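PDB 1LUR: aldose 1-epimerase, which probably catalyses the interconversion of the alpha and beta anomers of aldose sugars such as galactose. Local coordinates for residues A[28-33]-A[66-71]; A[134-139]-A[164-169]; A[185-190]-A[259-264]; A[191-196]-A[242-247]; A[270-275]-A[328-333]. One frame throughout, in Å; residues are numbered along the deposited sequence.

Contact 1: residues A[28-33]-A[66-71]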
# COMPACT_ATOMS: atom_id res chain seq x y z
N LEU A 28 -2.16 12.50 -6.89
CA LEU A 28 -1.04 13.18 -7.52
C LEU A 28 -0.48 12.27 -8.61
O LEU A 28 -0.15 11.11 -8.35
CB LEU A 28 0.04 13.48 -6.47
CG LEU A 28 1.23 14.35 -6.87
CD1 LEU A 28 0.75 15.76 -7.22
CD2 LEU A 28 2.21 14.41 -5.70
N PRO A 29 -0.37 12.78 -9.84
CA PRO A 29 0.16 12.01 -10.97
C PRO A 29 1.50 11.37 -10.65
O PRO A 29 1.79 10.25 -11.08
CB PRO A 29 0.27 13.05 -12.08
CG PRO A 29 -0.86 13.98 -11.77
CD PRO A 29 -0.75 14.14 -10.27
N PHE A 30 2.32 12.08 -9.88
CA PHE A 30 3.63 11.56 -9.51
C PHE A 30 3.46 10.37 -8.58
O PHE A 30 2.95 10.50 -7.46
CB PHE A 30 4.46 12.64 -8.82
CG PHE A 30 5.83 12.17 -8.42
CD1 PHE A 30 6.78 11.87 -9.39
CD2 PHE A 30 6.15 12.00 -7.09
CE1 PHE A 30 8.05 11.40 -9.03
CE2 PHE A 30 7.41 11.53 -6.71
CZ PHE A 30 8.36 11.23 -7.68
N GLY A 31 3.90 9.21 -9.05
CA GLY A 31 3.80 8.00 -8.25
C GLY A 31 2.36 7.55 -8.06
O GLY A 31 2.10 6.70 -7.21
N ALA A 32 1.44 8.10 -8.86
CA ALA A 32 0.01 7.75 -8.76
C ALA A 32 -0.31 7.65 -7.27
O ALA A 32 -0.86 6.65 -6.80
CB ALA A 32 -0.24 6.41 -9.45
N THR A 33 0.05 8.71 -6.56
CA THR A 33 -0.13 8.85 -5.12
C THR A 33 -1.45 9.34 -4.54
O THR A 33 -2.10 10.24 -5.07
CB THR A 33 0.96 9.79 -4.56
OG1 THR A 33 2.25 9.31 -4.96
CG2 THR A 33 0.88 9.86 -3.04
N ILE A 66 5.15 7.50 1.00
CA ILE A 66 3.87 7.93 1.55
C ILE A 66 2.75 8.04 0.51
O ILE A 66 2.78 8.90 -0.37
CB ILE A 66 4.02 9.28 2.29
CG1 ILE A 66 5.03 9.13 3.44
CG2 ILE A 66 2.68 9.73 2.86
CD1 ILE A 66 5.26 10.40 4.24
N GLY A 67 1.78 7.14 0.60
CA GLY A 67 0.64 7.12 -0.31
C GLY A 67 0.87 6.74 -1.76
O GLY A 67 -0.06 6.74 -2.57
N LYS A 68 2.10 6.38 -2.11
CA LYS A 68 2.41 6.00 -3.48
C LYS A 68 1.87 4.66 -3.95
O LYS A 68 1.48 3.79 -3.15
CB LYS A 68 3.93 5.95 -3.68
CG LYS A 68 4.71 7.21 -3.39
CD LYS A 68 6.20 6.92 -3.57
CE LYS A 68 7.06 8.16 -3.37
NZ LYS A 68 6.91 9.15 -4.48
N THR A 69 1.84 4.51 -5.27
CA THR A 69 1.39 3.27 -5.89
C THR A 69 2.79 2.68 -6.08
O THR A 69 3.61 3.26 -6.79
CB THR A 69 0.80 3.45 -7.29
OG1 THR A 69 -0.54 3.93 -7.19
CG2 THR A 69 0.81 2.11 -8.04
N VAL A 70 3.07 1.55 -5.43
CA VAL A 70 4.38 0.91 -5.53
C VAL A 70 4.47 -0.24 -6.53
O VAL A 70 3.55 -1.05 -6.64
CB VAL A 70 4.82 0.39 -4.14
CG1 VAL A 70 6.14 -0.36 -4.26
CG2 VAL A 70 4.95 1.55 -3.17
N GLY A 71 5.59 -0.29 -7.24
CA GLY A 71 5.85 -1.32 -8.23
C GLY A 71 7.25 -1.12 -8.81
O GLY A 71 7.91 -0.15 -8.43
O HOH W 1 4.61 10.40 -4.08
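T33 and K68 meet because both first torsions set the gamma atom anti to the carbonyl carbon (chi1 -54° and -58°), which brings T33 OG1 against the CG of K68 at 3.6 Å. The contact joins a type II beta turn, P29 to A32, to the chain entering the edge strand 69-70 of the beta-sandwich of a galactose mutarotase fold. Two bonds tie the turn to T69. T69 N donates to G31 O at 2.9 Å. T69 OG1 donates to A32 O at 2.8 Å from a position tilted out of the carbonyl plane. A32 O also receives a bond from Y145 OH, so two hydroxyls grip it. T33 OG1 donates back to F30 O in the carbonyl plane, which fixes the hydroxyl. T33 CG2 packs on G67 O at 3.3 Å. With an alanine here, F30 O would probably lose this donor and a gap would open beside G67. The K68 chain runs extended and bends at its end. Its ammonium lies obliquely by the F30 ring and bonds G108 O. A water links T33 to K68: it donates to T33 OG1 at 2.7 Å and accepts from K68 NZ at 2.6 Å.

Contact 2: residues A[134-139]-A[164-169]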
# COMPACT_ATOMS: atom_id res chain seq x y z
N GLY A 134 15.45 -2.35 -14.27
CA GLY A 134 16.22 -3.57 -14.13
C GLY A 134 15.42 -4.85 -13.90
O GLY A 134 16.01 -5.93 -13.84
N LEU A 135 14.11 -4.75 -13.75
CA LEU A 135 13.30 -5.95 -13.54
C LEU A 135 12.97 -6.54 -14.93
O LEU A 135 12.97 -5.83 -15.93
CB LEU A 135 12.04 -5.60 -12.74
CG LEU A 135 12.30 -5.33 -11.24
CD1 LEU A 135 11.08 -4.68 -10.59
CD2 LEU A 135 12.64 -6.65 -10.52
N PRO A 136 12.70 -7.85 -14.99
CA PRO A 136 12.41 -8.47 -16.29
C PRO A 136 11.20 -7.95 -17.05
O PRO A 136 10.24 -7.46 -16.45
CB PRO A 136 12.27 -9.95 -15.95
CG PRO A 136 11.72 -9.92 -14.54
CD PRO A 136 12.55 -8.83 -13.89
N GLY A 137 11.28 -8.04 -18.38
CA GLY A 137 10.20 -7.60 -19.25
C GLY A 137 9.70 -6.17 -19.14
O GLY A 137 10.42 -5.27 -18.73
N ASP A 138 8.44 -5.98 -19.52
CA ASP A 138 7.83 -4.66 -19.47
C ASP A 138 6.38 -4.76 -19.02
O ASP A 138 5.88 -5.84 -18.72
CB ASP A 138 7.89 -4.01 -20.85
CG ASP A 138 7.27 -4.88 -21.92
OD1 ASP A 138 6.16 -5.41 -21.68
OD2 ASP A 138 7.86 -5.02 -23.01
N ALA A 139 5.71 -3.61 -18.98
CA ALA A 139 4.32 -3.59 -18.57
C ALA A 139 3.72 -2.21 -18.70
O ALA A 139 4.40 -1.19 -18.55
CB ALA A 139 4.19 -4.06 -17.12
N PRO A 164 7.34 -10.92 -21.07
CA PRO A 164 7.14 -11.60 -19.78
C PRO A 164 7.98 -10.99 -18.66
O PRO A 164 9.15 -10.69 -18.85
CB PRO A 164 7.57 -13.03 -20.06
CG PRO A 164 7.41 -13.18 -21.53
CD PRO A 164 7.87 -11.86 -22.07
N GLY A 165 7.38 -10.85 -17.49
CA GLY A 165 8.11 -10.28 -16.37
C GLY A 165 7.36 -10.50 -15.06
O GLY A 165 6.50 -11.37 -14.97
N LEU A 166 7.69 -9.69 -14.06
CA LEU A 166 7.06 -9.79 -12.76
C LEU A 166 6.33 -8.49 -12.43
O LEU A 166 6.78 -7.42 -12.81
CB LEU A 166 8.12 -10.07 -11.68
CG LEU A 166 8.98 -11.33 -11.80
CD1 LEU A 166 10.21 -11.22 -10.91
CD2 LEU A 166 8.15 -12.56 -11.41
N LEU A 167 5.18 -8.60 -11.77
CA LEU A 167 4.42 -7.41 -11.39
C LEU A 167 3.60 -7.72 -10.14
O LEU A 167 2.73 -8.60 -10.13
CB LEU A 167 3.49 -6.93 -12.52
CG LEU A 167 2.95 -5.50 -12.29
CD1 LEU A 167 4.05 -4.49 -12.57
CD2 LEU A 167 1.76 -5.23 -13.18
N ALA A 168 3.91 -6.99 -9.08
CA ALA A 168 3.21 -7.17 -7.81
C ALA A 168 3.15 -5.78 -7.21
O ALA A 168 4.13 -5.28 -6.65
CB ALA A 168 3.99 -8.12 -6.91
N LEU A 169 1.99 -5.14 -7.33
CA LEU A 169 1.81 -3.80 -6.82
C LEU A 169 1.12 -3.71 -5.47
O LEU A 169 0.68 -4.70 -4.90
CB LEU A 169 0.98 -2.98 -7.81
CG LEU A 169 1.27 -3.16 -9.31
CD1 LEU A 169 0.19 -2.46 -10.12
CD2 LEU A 169 2.65 -2.60 -9.64
O HOH W 2 9.44 -7.56 -13.80
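Here the loop leading into strand 138-147, a member of the large antiparallel sheet of the beta-sandwich, passes against the short strand 165-166, which pairs with strand 320-321. P136 and G137 meet P164, G165 and L166, yet no direct hydrogen bond joins the two segments. The backbones approach through two CA-H...O contacts instead. G137 CA lies 3.3 Å from P164 O, and G165 CA lies 3.5 Å from P136 O. Each of these glycines therefore offers a CA hydrogen to the carbonyl of the residue before the other. A side chain on either would run into that carbonyl, so the close approach depends on both being glycine.

P136 supplies the apolar part. Its ring carbon CG touches L166 at CG and CD1, 4.1 Å from each. L166 has its CG anti to the carbonyl carbon (chi1 -59°), and this places the isobutyl group against the proline ring. F84 of strand 81-84 packs on P136, P164 and L166 together. D138 turns its carboxylate to D162 N and T163 OG1, just before the second segment. R72 makes weak bonds to the carbonyls of L135, P136 and G137. One water bridges the backbones: it donates to P136 O at 2.8 Å and accepts from L166 N at 2.8 Å.

Contact 3: residues A[185-190]-A[259-264]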
# COMPACT_ATOMS: atom_id res chain seq x y z
N GLU A 185 -3.15 3.59 20.19
CA GLU A 185 -4.50 3.41 20.73
C GLU A 185 -5.52 2.91 19.71
O GLU A 185 -6.59 2.42 20.08
CB GLU A 185 -4.98 4.71 21.36
CG GLU A 185 -4.14 5.16 22.55
CD GLU A 185 -4.23 4.18 23.72
OE1 GLU A 185 -5.32 4.06 24.32
OE2 GLU A 185 -3.20 3.54 24.04
N HIS A 186 -5.20 3.02 18.42
CA HIS A 186 -6.12 2.57 17.38
C HIS A 186 -6.38 1.08 17.53
O HIS A 186 -5.51 0.33 17.97
CB HIS A 186 -5.55 2.83 15.99
CG HIS A 186 -5.68 4.24 15.53
ND1 HIS A 186 -5.11 5.30 16.20
CD2 HIS A 186 -6.30 4.77 14.45
CE1 HIS A 186 -5.36 6.42 15.54
NE2 HIS A 186 -6.08 6.12 14.48
N PHE A 187 -7.58 0.65 17.17
CA PHE A 187 -7.94 -0.76 17.26
C PHE A 187 -7.80 -1.36 15.87
O PHE A 187 -8.07 -0.70 14.87
CB PHE A 187 -9.38 -0.94 17.74
CG PHE A 187 -9.56 -0.78 19.22
CD1 PHE A 187 -9.43 0.47 19.82
CD2 PHE A 187 -9.87 -1.87 20.01
CE1 PHE A 187 -9.61 0.62 21.19
CE2 PHE A 187 -10.06 -1.73 21.38
CZ PHE A 187 -9.93 -0.48 21.97
N LEU A 188 -7.37 -2.62 15.82
CA LEU A 188 -7.21 -3.29 14.54
C LEU A 188 -7.70 -4.73 14.65
O LEU A 188 -7.41 -5.42 15.63
CB LEU A 188 -5.74 -3.28 14.12
CG LEU A 188 -5.38 -3.83 12.74
CD1 LEU A 188 -6.08 -3.01 11.65
CD2 LEU A 188 -3.87 -3.78 12.55
N GLU A 189 -8.45 -5.16 13.65
CA GLU A 189 -8.98 -6.51 13.62
C GLU A 189 -8.78 -7.06 12.21
O GLU A 189 -9.19 -6.45 11.23
CB GLU A 189 -10.47 -6.51 13.97
CG GLU A 189 -11.12 -7.88 13.91
CD GLU A 189 -12.34 -7.99 14.80
OE1 GLU A 189 -12.18 -7.94 16.04
OE2 GLU A 189 -13.46 -8.11 14.27
N MSE A 190 -8.13 -8.22 12.13
CA MSE A 190 -7.87 -8.84 10.83
C MSE A 190 -8.16 -10.33 10.77
O MSE A 190 -7.94 -11.07 11.73
CB MSE A 190 -6.40 -8.65 10.45
CG MSE A 190 -6.14 -7.58 9.42
SE MSE A 190 -4.45 -7.93 8.55
CE MSE A 190 -5.08 -9.05 7.10
N TRP A 259 -9.92 1.26 13.32
CA TRP A 259 -10.72 2.38 13.82
C TRP A 259 -10.15 3.07 15.06
O TRP A 259 -9.24 2.56 15.71
CB TRP A 259 -12.15 1.90 14.10
CG TRP A 259 -12.27 0.98 15.28
CD1 TRP A 259 -12.50 1.33 16.58
CD2 TRP A 259 -12.16 -0.45 15.26
NE1 TRP A 259 -12.54 0.20 17.37
CE2 TRP A 259 -12.34 -0.90 16.59
CE3 TRP A 259 -11.93 -1.40 14.25
CZ2 TRP A 259 -12.29 -2.26 16.94
CZ3 TRP A 259 -11.89 -2.75 14.60
CH2 TRP A 259 -12.07 -3.16 15.93
N SER A 260 -10.72 4.23 15.36
CA SER A 260 -10.32 5.04 16.50
C SER A 260 -11.55 5.43 17.32
O SER A 260 -12.42 6.15 16.83
CB SER A 260 -9.60 6.30 16.02
OG SER A 260 -9.60 7.30 17.03
N GLU A 261 -11.62 4.96 18.57
CA GLU A 261 -12.76 5.30 19.42
C GLU A 261 -12.77 6.81 19.62
O GLU A 261 -13.83 7.40 19.85
CB GLU A 261 -12.66 4.59 20.78
CG GLU A 261 -12.75 3.07 20.68
CD GLU A 261 -12.58 2.38 22.02
OE1 GLU A 261 -11.66 2.77 22.78
OE2 GLU A 261 -13.35 1.44 22.31
N LYS A 262 -11.60 7.41 19.53
CA LYS A 262 -11.47 8.85 19.70
C LYS A 262 -12.28 9.61 18.65
O LYS A 262 -13.28 10.24 18.98
CB LYS A 262 -10.00 9.26 19.62
CG LYS A 262 -9.76 10.76 19.79
CD LYS A 262 -8.27 11.08 19.75
CE LYS A 262 -8.02 12.58 19.84
NZ LYS A 262 -6.56 12.92 19.81
N SER A 263 -11.86 9.55 17.39
CA SER A 263 -12.57 10.24 16.32
C SER A 263 -13.81 9.49 15.86
O SER A 263 -14.63 10.03 15.12
CB SER A 263 -11.64 10.44 15.11
OG SER A 263 -11.24 9.20 14.57
N GLY A 264 -13.94 8.24 16.29
CA GLY A 264 -15.10 7.45 15.91
C GLY A 264 -15.07 7.02 14.46
O GLY A 264 -16.04 6.45 13.95
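F187 and W259 form an antiparallel hydrogen-bonded pair, joining strands 187-192 and 256-259 near one margin of the large sheet of the beta-sandwich. F187 N donates to W259 O at 2.9 Å, close to straight at 164°. W259 N returns the bond to F187 O at 3.1 Å. Beyond this pair the chain 260-264 turns back toward strand 265-271. S260 OG accepts from S263 N three residues on, an ST motif, and also bonds D178 OD2.

Both aromatic side chains stand on the same face of the sheet. W259 has its CG in the crowded position between the backbone N and the carbonyl carbon (chi1 70°), and this lays the indole against F187 CB. That CB sits over one face of the five-membered ring, a CH-pi contact whose exact closeness is doubtful. The two rings are nearly parallel, with planes at 14°, but are slid so far apart that they barely overlap. E189 CB meets the indole at its edge, 4.1 Å from W259 CZ3. An alanine in place of W259 would probably uncover F187 CB and take away the edge that E189 CB rests on.

E261 comes to the rim of the phenyl from the side where the indole lies, with E261 OE1 3.4 Å from F187 CE1 and the carboxylate inclined to the ring. The H186 ring meets that of F258. S260 CB lies over one face of the H186 imidazole, 3.8 Å from H186 NE2.

Contact 4: residues A[191-196]-A[242-247]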
# COMPACT_ATOMS: atom_id res chain seq x y z
N GLU A 191 -8.66 -10.76 9.62
CA GLU A 191 -8.97 -12.16 9.42
C GLU A 191 -7.68 -12.78 8.87
O GLU A 191 -7.58 -13.09 7.69
CB GLU A 191 -10.10 -12.32 8.40
CG GLU A 191 -11.36 -11.54 8.74
CD GLU A 191 -11.85 -11.80 10.14
OE1 GLU A 191 -11.91 -12.99 10.54
OE2 GLU A 191 -12.17 -10.82 10.85
N ALA A 192 -6.68 -12.91 9.74
CA ALA A 192 -5.39 -13.48 9.35
C ALA A 192 -4.89 -14.51 10.35
O ALA A 192 -4.62 -14.18 11.50
CB ALA A 192 -4.37 -12.37 9.19
N ASP A 193 -4.77 -15.76 9.91
CA ASP A 193 -4.29 -16.83 10.79
C ASP A 193 -2.78 -17.01 10.73
O ASP A 193 -2.18 -17.57 11.65
CB ASP A 193 -4.95 -18.16 10.42
CG ASP A 193 -6.44 -18.16 10.64
OD1 ASP A 193 -6.88 -17.57 11.65
OD2 ASP A 193 -7.17 -18.75 9.82
N GLU A 194 -2.18 -16.52 9.65
CA GLU A 194 -0.74 -16.63 9.45
C GLU A 194 -0.07 -15.33 9.02
O GLU A 194 -0.73 -14.40 8.56
CB GLU A 194 -0.44 -17.69 8.40
CG GLU A 194 -0.57 -19.11 8.87
CD GLU A 194 -0.41 -20.09 7.73
OE1 GLU A 194 0.15 -21.18 7.97
OE2 GLU A 194 -0.86 -19.78 6.61
N PHE A 195 1.25 -15.28 9.17
CA PHE A 195 2.02 -14.11 8.77
C PHE A 195 3.33 -14.56 8.15
O PHE A 195 3.78 -15.69 8.38
CB PHE A 195 2.25 -13.16 9.96
CG PHE A 195 3.28 -13.64 10.96
CD1 PHE A 195 4.59 -13.20 10.88
CD2 PHE A 195 2.91 -14.47 12.01
CE1 PHE A 195 5.53 -13.56 11.85
CE2 PHE A 195 3.84 -14.85 12.99
CZ PHE A 195 5.15 -14.39 12.91
N VAL A 196 3.91 -13.70 7.33
CA VAL A 196 5.17 -14.00 6.66
C VAL A 196 6.36 -13.65 7.54
O VAL A 196 6.55 -12.49 7.92
CB VAL A 196 5.26 -13.23 5.32
CG1 VAL A 196 6.59 -13.50 4.64
CG2 VAL A 196 4.11 -13.65 4.42
N VAL A 242 -1.19 -12.83 6.15
CA VAL A 242 -1.93 -13.63 5.18
C VAL A 242 -3.42 -13.68 5.48
O VAL A 242 -3.84 -14.17 6.54
CB VAL A 242 -1.38 -15.07 5.10
CG1 VAL A 242 -2.08 -15.84 3.98
CG2 VAL A 242 0.12 -15.03 4.85
N ILE A 243 -4.21 -13.19 4.54
CA ILE A 243 -5.66 -13.16 4.66
C ILE A 243 -6.30 -14.54 4.62
O ILE A 243 -6.06 -15.32 3.70
CB ILE A 243 -6.29 -12.32 3.54
CG1 ILE A 243 -5.79 -10.87 3.62
CG2 ILE A 243 -7.81 -12.38 3.64
CD1 ILE A 243 -6.30 -9.99 2.49
N THR A 244 -7.12 -14.83 5.62
CA THR A 244 -7.80 -16.11 5.68
C THR A 244 -8.99 -16.00 4.74
O THR A 244 -9.97 -15.32 5.04
CB THR A 244 -8.34 -16.42 7.09
OG1 THR A 244 -7.27 -16.36 8.04
CG2 THR A 244 -8.97 -17.81 7.12
N LYS A 245 -8.91 -16.67 3.59
CA LYS A 245 -10.01 -16.61 2.64
C LYS A 245 -10.71 -17.96 2.53
O LYS A 245 -10.07 -19.01 2.45
CB LYS A 245 -9.51 -16.15 1.26
CG LYS A 245 -9.02 -14.70 1.25
CD LYS A 245 -8.73 -14.20 -0.16
CE LYS A 245 -8.26 -12.75 -0.13
NZ LYS A 245 -8.03 -12.19 -1.50
N LYS A 246 -12.04 -17.92 2.54
CA LYS A 246 -12.84 -19.13 2.44
C LYS A 246 -12.83 -19.66 1.02
O LYS A 246 -12.04 -19.22 0.18
CB LYS A 246 -14.28 -18.85 2.89
CG LYS A 246 -14.48 -18.83 4.40
CD LYS A 246 -13.59 -17.80 5.07
CE LYS A 246 -13.66 -17.92 6.59
NZ LYS A 246 -12.72 -16.99 7.28
N THR A 247 -13.72 -20.61 0.75
CA THR A 247 -13.83 -21.21 -0.56
C THR A 247 -15.28 -21.64 -0.78
O THR A 247 -15.89 -21.31 -1.80
CB THR A 247 -12.90 -22.44 -0.70
OG1 THR A 247 -11.55 -22.05 -0.40
CG2 THR A 247 -12.95 -23.00 -2.11
O HOH W 3 -8.67 -15.50 10.69
O HOH W 4 -4.24 -16.62 7.50
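This is a strand-to-strand contact at a corner of the beta-sandwich, partly buried. At D193 the chain leaves the large sheet, which holds strand 187-192, and enters the seven-stranded one, which holds 194-198. The end of strand 238-243 runs past both arms. T244 N donates to E191 O at 2.7 Å, almost straight at 175°. Past the corner, V242 N donates to E194 O at 2.9 Å, but this bond is bent to 140°. The pairing is loose, and water fills in at the bend: one molecule accepts from D193 N at 2.6 Å and donates to V242 O at 2.7 Å.

The side chains of D193 and T244 cross at about a right angle. T244 has its OG1 anti to the carbonyl carbon (chi1 -56°), which turns the hydroxyl to the corner. T244 OG1 lies 3.0 Å from D193 OD2, a weak bond whose proton could also go to E191 O. T244 CG2 rests 3.4 Å from D193 OD2. D193 OD1 forms a salt bridge with R219, and E191 forms one with R257, so both acids have a charged partner outside the contact. Apolar contact is slight: V242 CG2 touches V196 CG2 at 4.2 Å.

Contact 5: residues A[270-275]-A[328-333]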
# COMPACT_ATOMS: atom_id res chain seq x y z
N THR A 270 -11.39 -4.75 1.94
CA THR A 270 -11.64 -6.02 1.28
C THR A 270 -10.74 -5.89 0.06
O THR A 270 -10.67 -4.83 -0.56
CB THR A 270 -13.12 -6.20 0.87
OG1 THR A 270 -13.31 -7.54 0.41
CG2 THR A 270 -13.51 -5.24 -0.24
N THR A 271 -10.02 -6.95 -0.27
CA THR A 271 -9.13 -6.90 -1.42
C THR A 271 -8.98 -8.25 -2.09
O THR A 271 -9.23 -9.29 -1.49
CB THR A 271 -7.73 -6.40 -1.00
OG1 THR A 271 -6.84 -6.47 -2.12
CG2 THR A 271 -7.17 -7.25 0.14
N SER A 272 -8.58 -8.21 -3.35
CA SER A 272 -8.38 -9.42 -4.13
C SER A 272 -7.00 -9.98 -3.79
O SER A 272 -6.73 -11.16 -4.02
CB SER A 272 -8.46 -9.10 -5.62
OG SER A 272 -7.57 -8.05 -5.96
N TYR A 273 -6.13 -9.11 -3.27
CA TYR A 273 -4.78 -9.53 -2.90
C TYR A 273 -4.85 -10.56 -1.77
O TYR A 273 -5.76 -10.52 -0.94
CB TYR A 273 -3.93 -8.33 -2.46
CG TYR A 273 -3.45 -7.44 -3.61
CD1 TYR A 273 -4.05 -6.21 -3.85
CD2 TYR A 273 -2.42 -7.85 -4.45
CE1 TYR A 273 -3.63 -5.39 -4.91
CE2 TYR A 273 -1.99 -7.04 -5.51
CZ TYR A 273 -2.60 -5.82 -5.74
OH TYR A 273 -2.20 -5.02 -6.78
N PRO A 274 -3.88 -11.48 -1.72
CA PRO A 274 -3.82 -12.53 -0.70
C PRO A 274 -3.26 -12.09 0.65
O PRO A 274 -3.48 -12.77 1.66
CB PRO A 274 -2.95 -13.59 -1.37
CG PRO A 274 -1.94 -12.75 -2.07
CD PRO A 274 -2.79 -11.65 -2.70
N VAL A 275 -2.53 -10.98 0.69
CA VAL A 275 -1.98 -10.52 1.96
C VAL A 275 -2.08 -9.01 2.10
O VAL A 275 -2.38 -8.29 1.15
CB VAL A 275 -0.49 -10.92 2.13
CG1 VAL A 275 -0.27 -12.35 1.70
CG2 VAL A 275 0.41 -9.98 1.34
N CYS A 328 -5.03 -7.91 -12.72
CA CYS A 328 -6.24 -7.24 -12.28
C CYS A 328 -6.50 -7.49 -10.80
O CYS A 328 -6.85 -8.60 -10.41
CB CYS A 328 -7.43 -7.74 -13.11
SG CYS A 328 -8.94 -6.74 -12.96
N GLN A 329 -6.31 -6.46 -9.99
CA GLN A 329 -6.53 -6.56 -8.54
C GLN A 329 -7.25 -5.30 -8.08
O GLN A 329 -7.23 -4.29 -8.78
CB GLN A 329 -5.19 -6.65 -7.79
CG GLN A 329 -4.28 -7.81 -8.18
CD GLN A 329 -4.84 -9.18 -7.82
OE1 GLN A 329 -5.46 -9.35 -6.77
NE2 GLN A 329 -4.60 -10.16 -8.68
N GLU A 330 -7.88 -5.37 -6.92
CA GLU A 330 -8.59 -4.21 -6.40
C GLU A 330 -8.55 -4.18 -4.88
O GLU A 330 -8.36 -5.20 -4.21
CB GLU A 330 -10.06 -4.20 -6.87
CG GLU A 330 -10.96 -5.21 -6.19
CD GLU A 330 -12.44 -4.91 -6.38
OE1 GLU A 330 -13.27 -5.67 -5.84
OE2 GLU A 330 -12.78 -3.92 -7.06
N ILE A 331 -8.72 -2.98 -4.34
CA ILE A 331 -8.71 -2.74 -2.91
C ILE A 331 -9.89 -1.82 -2.65
O ILE A 331 -9.99 -0.76 -3.27
CB ILE A 331 -7.43 -2.01 -2.46
CG1 ILE A 331 -6.19 -2.76 -2.93
CG2 ILE A 331 -7.41 -1.91 -0.95
CD1 ILE A 331 -4.88 -2.00 -2.68
N VAL A 332 -10.79 -2.23 -1.76
CA VAL A 332 -11.95 -1.41 -1.45
C VAL A 332 -11.90 -0.93 -0.01
O VAL A 332 -11.93 -1.75 0.92
CB VAL A 332 -13.27 -2.18 -1.68
CG1 VAL A 332 -14.47 -1.25 -1.42
CG2 VAL A 332 -13.32 -2.71 -3.10
N TYR A 333 -11.79 0.38 0.18
CA TYR A 333 -11.73 0.97 1.52
C TYR A 333 -13.11 1.56 1.82
O TYR A 333 -13.60 2.40 1.06
CB TYR A 333 -10.71 2.11 1.60
CG TYR A 333 -9.29 1.75 1.25
CD1 TYR A 333 -8.92 1.52 -0.07
CD2 TYR A 333 -8.31 1.67 2.23
CE1 TYR A 333 -7.61 1.23 -0.41
CE2 TYR A 333 -6.99 1.38 1.91
CZ TYR A 333 -6.65 1.16 0.59
OH TYR A 333 -5.34 0.87 0.26
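Backbone hydrogen bonds pair strand 265-271 antiparallel with strand 327-337, inside the large sheet of the beta-sandwich. T270 and V332 are the hydrogen-bonded pair. V332 N donates to T270 O at 2.9 Å, and T270 N answers to V332 O. T271 and I331 form the next, non-hydrogen-bonded pair.

Hydroxyls join the backbone bonds where strand 265-271 ends. E330 O accepts from both S272 N and T271 OG1, the latter at 2.9 Å. T271 OG1 in turn accepts from Y273 N, an ST turn. S272 carries its OG between the backbone N and the carbonyl carbon (chi1 54°), which points it at the neighbouring strand. There S272 OG accepts from E330 N at 2.9 Å and donates to Q329 OE1 at 2.6 Å, approaching from above the amide carbonyl plane.

Packing has two parts. The T270 methyl CG2 lies side by side with V332, tight against V332 CB at 3.4 Å. The Y273 ring is met at its edge by I331 CG1. The Y273 OH bonds H157 and Y327. Q329 bends at chi2 and crosses one face of this ring, with Q329 CB 3.4 Å from Y273 CZ.

Contact 1 is fully buried, and contact 2 is also buried, though farther from the centre. Contacts 3, 4 and 5 are partly buried, and E261 of contact 3 is exposed. Contacts 2 to 5 all reach the large sheet, and contacts 3 and 4 share strand 187-192. Contacts 1 and 4 reach the seven-stranded sheet on opposite sides of the chain's centre. Contact 5 has two bridges and contact 3 one, while contact 4 is looser at its corner. Contact 1 uses hydroxyls, a lysine and a water. Contact 2 relies on glycines, a proline and water. Contacts 4 and 5 touch, with K245 NZ 2.9 Å from Y273 O, a probable hydrogen bond.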